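PDB 5MUI: beta-galactosidase from Bacteroides thetaiotaomicron, which is a glycoside hydrolase, probably an arabinofuranosidase, that helps a gut bacterium break down the plant pectin rhamnogalacturonan II. Local coordinates for residues A[203-208]-A[226-231]. Sequence-based numbering, arbitrary orientation.
With 8PK (4-O-[(1R)-1-hydroxyethyl]-2-O-methyl-alpha-L-fucopyranose), chain B; FUB (beta-L-arabinofuranose), chain C.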
loop_
_atom_site.group_PDB
_atom_site.type_symbol
_atom_site.label_atom_id
_atom_site.label_comp_id
_atom_site.label_asym_id
_atom_site.label_seq_id
_atom_site.Cartn_x
_atom_site.Cartn_y
_atom_site.Cartn_z
ATOM N N LEU A 203 -0.312 18.515 -5.034
ATOM C CA LEU A 203 0.344 18.776 -3.736
ATOM C C LEU A 203 1.490 17.800 -3.404
ATOM O O LEU A 203 2.544 18.202 -2.912
ATOM C CB LEU A 203 -0.692 18.743 -2.601
ATOM C CG LEU A 203 -1.804 19.784 -2.720
ATOM C CD1 LEU A 203 -2.917 19.475 -1.747
ATOM C CD2 LEU A 203 -1.245 21.184 -2.498
ATOM N N THR A 204 1.252 16.517 -3.625
ATOM C CA THR A 204 2.247 15.470 -3.370
ATOM C C THR A 204 1.676 14.138 -3.858
ATOM O O THR A 204 0.453 14.004 -4.017
ATOM C CB THR A 204 2.666 15.396 -1.874
ATOM O OG1 THR A 204 3.605 14.323 -1.678
ATOM C CG2 THR A 204 1.458 15.164 -0.999
ATOM N N GLN A 205 2.558 13.186 -4.170
ATOM C CA GLN A 205 2.139 11.836 -4.542
ATOM C C GLN A 205 2.435 10.916 -3.360
ATOM O O GLN A 205 3.253 11.277 -2.496
ATOM C CB GLN A 205 2.837 11.383 -5.848
ATOM C CG GLN A 205 2.308 12.141 -7.072
ATOM C CD GLN A 205 3.274 12.332 -8.235
ATOM O OE1 GLN A 205 2.829 12.586 -9.374
ATOM N NE2 GLN A 205 4.575 12.211 -7.986
ATOM N N TYR A 206 1.735 9.775 -3.298
ATOM C CA TYR A 206 1.899 8.816 -2.225
ATOM C C TYR A 206 2.139 7.407 -2.779
ATOM O O TYR A 206 2.977 7.253 -3.662
ATOM C CB TYR A 206 0.721 8.886 -1.265
ATOM C CG TYR A 206 0.606 10.136 -0.448
ATOM C CD1 TYR A 206 1.496 10.399 0.614
ATOM C CD2 TYR A 206 -0.426 11.057 -0.706
ATOM C CE1 TYR A 206 1.363 11.560 1.389
ATOM C CE2 TYR A 206 -0.558 12.205 0.056
ATOM C CZ TYR A 206 0.323 12.458 1.088
ATOM O OH TYR A 206 0.097 13.613 1.810
ATOM N N LYS A 207 1.464 6.383 -2.250
ATOM C CA LYS A 207 1.686 4.989 -2.684
ATOM C C LYS A 207 1.316 4.732 -4.153
ATOM O O LYS A 207 0.318 5.277 -4.649
ATOM C CB LYS A 207 0.908 3.999 -1.781
ATOM C CG LYS A 207 1.054 2.560 -2.281
ATOM C CD LYS A 207 0.528 1.505 -1.358
ATOM C CE LYS A 207 0.820 0.140 -1.988
ATOM N NZ LYS A 207 0.402 -0.876 -1.003
ATOM N N SER A 208 2.116 3.901 -4.829
ATOM C CA SER A 208 1.821 3.412 -6.176
ATOM C C SER A 208 2.008 1.912 -6.247
ATOM O O SER A 208 2.820 1.345 -5.500
ATOM C CB SER A 208 2.746 4.057 -7.214
ATOM O OG SER A 208 4.114 3.938 -6.828
ATOM N N TYR A 226 -2.304 4.764 -8.222
ATOM C CA TYR A 226 -1.590 5.550 -7.184
ATOM C C TYR A 226 -2.481 6.577 -6.546
ATOM O O TYR A 226 -3.465 7.007 -7.165
ATOM C CB TYR A 226 -0.303 6.226 -7.709
ATOM C CG TYR A 226 -0.437 7.338 -8.755
ATOM C CD1 TYR A 226 -0.874 7.060 -10.059
ATOM C CD2 TYR A 226 -0.038 8.659 -8.460
ATOM C CE1 TYR A 226 -0.928 8.070 -11.039
ATOM C CE2 TYR A 226 -0.070 9.667 -9.421
ATOM C CZ TYR A 226 -0.526 9.386 -10.713
ATOM O OH TYR A 226 -0.570 10.399 -11.675
ATOM N N ASN A 227 -2.199 6.929 -5.290
ATOM C CA ASN A 227 -2.985 8.007 -4.647
ATOM C C ASN A 227 -2.116 9.234 -4.467
ATOM O O ASN A 227 -0.895 9.120 -4.449
ATOM C CB ASN A 227 -3.718 7.544 -3.363
ATOM C CG ASN A 227 -2.776 7.053 -2.261
ATOM O OD1 ASN A 227 -2.137 6.006 -2.405
ATOM N ND2 ASN A 227 -2.769 7.754 -1.122
ATOM N N ALA A 228 -2.759 10.397 -4.379
ATOM C CA ALA A 228 -2.087 11.681 -4.328
ATOM C C ALA A 228 -2.999 12.712 -3.711
ATOM O O ALA A 228 -4.204 12.470 -3.593
ATOM C CB ALA A 228 -1.703 12.109 -5.740
ATOM N N GLY A 229 -2.410 13.856 -3.351
ATOM C CA GLY A 229 -3.132 14.982 -2.725
ATOM C C GLY A 229 -3.319 16.184 -3.663
ATOM O O GLY A 229 -2.428 16.498 -4.484
ATOM N N GLY A 230 -4.475 16.848 -3.521
ATOM C CA GLY A 230 -4.883 17.947 -4.394
ATOM C C GLY A 230 -6.188 18.585 -3.928
ATOM O O GLY A 230 -6.889 18.027 -3.038
ATOM N N ARG A 231 -6.536 19.745 -4.505
ATOM C CA ARG A 231 -7.861 20.362 -4.222
ATOM C C ARG A 231 -8.845 20.298 -5.385
ATOM O O ARG A 231 -8.470 20.522 -6.538
ATOM C CB ARG A 231 -7.808 21.797 -3.643
ATOM C CG ARG A 231 -6.715 22.729 -4.092
ATOM C CD ARG A 231 -7.007 24.187 -3.674
ATOM N NE ARG A 231 -7.736 24.287 -2.404
ATOM C CZ ARG A 231 -7.198 24.344 -1.176
ATOM N NH1 ARG A 231 -8.001 24.421 -0.110
ATOM N NH2 ARG A 231 -5.881 24.337 -0.986
HETATM O O9 8PK B . 2.364 20.320 2.074
HETATM C C8 8PK B . 1.894 19.132 1.448
HETATM C C10 8PK B . 3.013 18.543 0.589
HETATM O O4 8PK B . 1.446 18.196 2.443
HETATM C C4 8PK B . 0.369 18.646 3.297
HETATM C C5 8PK B . 0.540 17.998 4.671
HETATM C C6 8PK B . 1.971 18.181 5.170
HETATM O O5 8PK B . 0.257 16.584 4.647
HETATM C C3 8PK B . -1.004 18.304 2.715
HETATM O O3 8PK B . -1.172 18.886 1.419
HETATM C C2 8PK B . -1.168 16.781 2.654
HETATM O O2 8PK B . -2.447 16.414 2.069
HETATM C C7 8PK B . -2.394 16.059 0.680
HETATM C C1 8PK B . -0.993 16.200 4.075
HETATM O O5 FUB C . 0.617 4.290 3.089
HETATM C C5 FUB C . 1.525 5.339 2.686
HETATM C C4 FUB C . 0.915 6.736 2.505
HETATM O O4 FUB C . 1.080 7.555 3.680
HETATM C C3 FUB C . -0.560 6.818 2.178
HETATM O O3 FUB C . -0.814 6.580 0.782
HETATM C C2 FUB C . -0.892 8.246 2.623
HETATM O O2 FUB C . -2.286 8.457 2.900
HETATM C C1 FUB C . 0.021 8.511 3.826
#
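An antiparallel β-hairpin with a β bulge lines the glycan pocket here, its strands 204-212 and 222-231 lying in one blade of a five-bladed β-propeller. The pairs Q205-A228 and S208-Y226 differ in register by one residue, and Y206 and K207 lie in the bulge between them. Backbone hydrogen bonds bridge it: Y206 N gives to N227 O (2.9 Å), and N227 N gives to K207 O (3.1 Å). Beyond Q205, G229 N reaches T204 O with a nearly straight N-H...O angle of 173°. The arabinofuranose lies over one face of the Y206 ring, its C2 3.8 Å above the plane and offset toward the rim. At the ring edge lies C7, the O-methyl carbon of the substituted fucose. With the ring and OH gone, an alanine in place of Y206 would probably leave arabinofuranose C2 uncovered and a gap beside the fucose. G229 CA lies 3.6 Å from C7; a CB would collide with that methyl. On the opposite face of the sheet, Y226 OH hydrogen-bonds to E201 OE1. The N227 side chain crosses Y206 at about a right angle, ND2 3.7 Å from Y206 CB. This ND2 donates to arabinofuranose O3 at 3.0 Å.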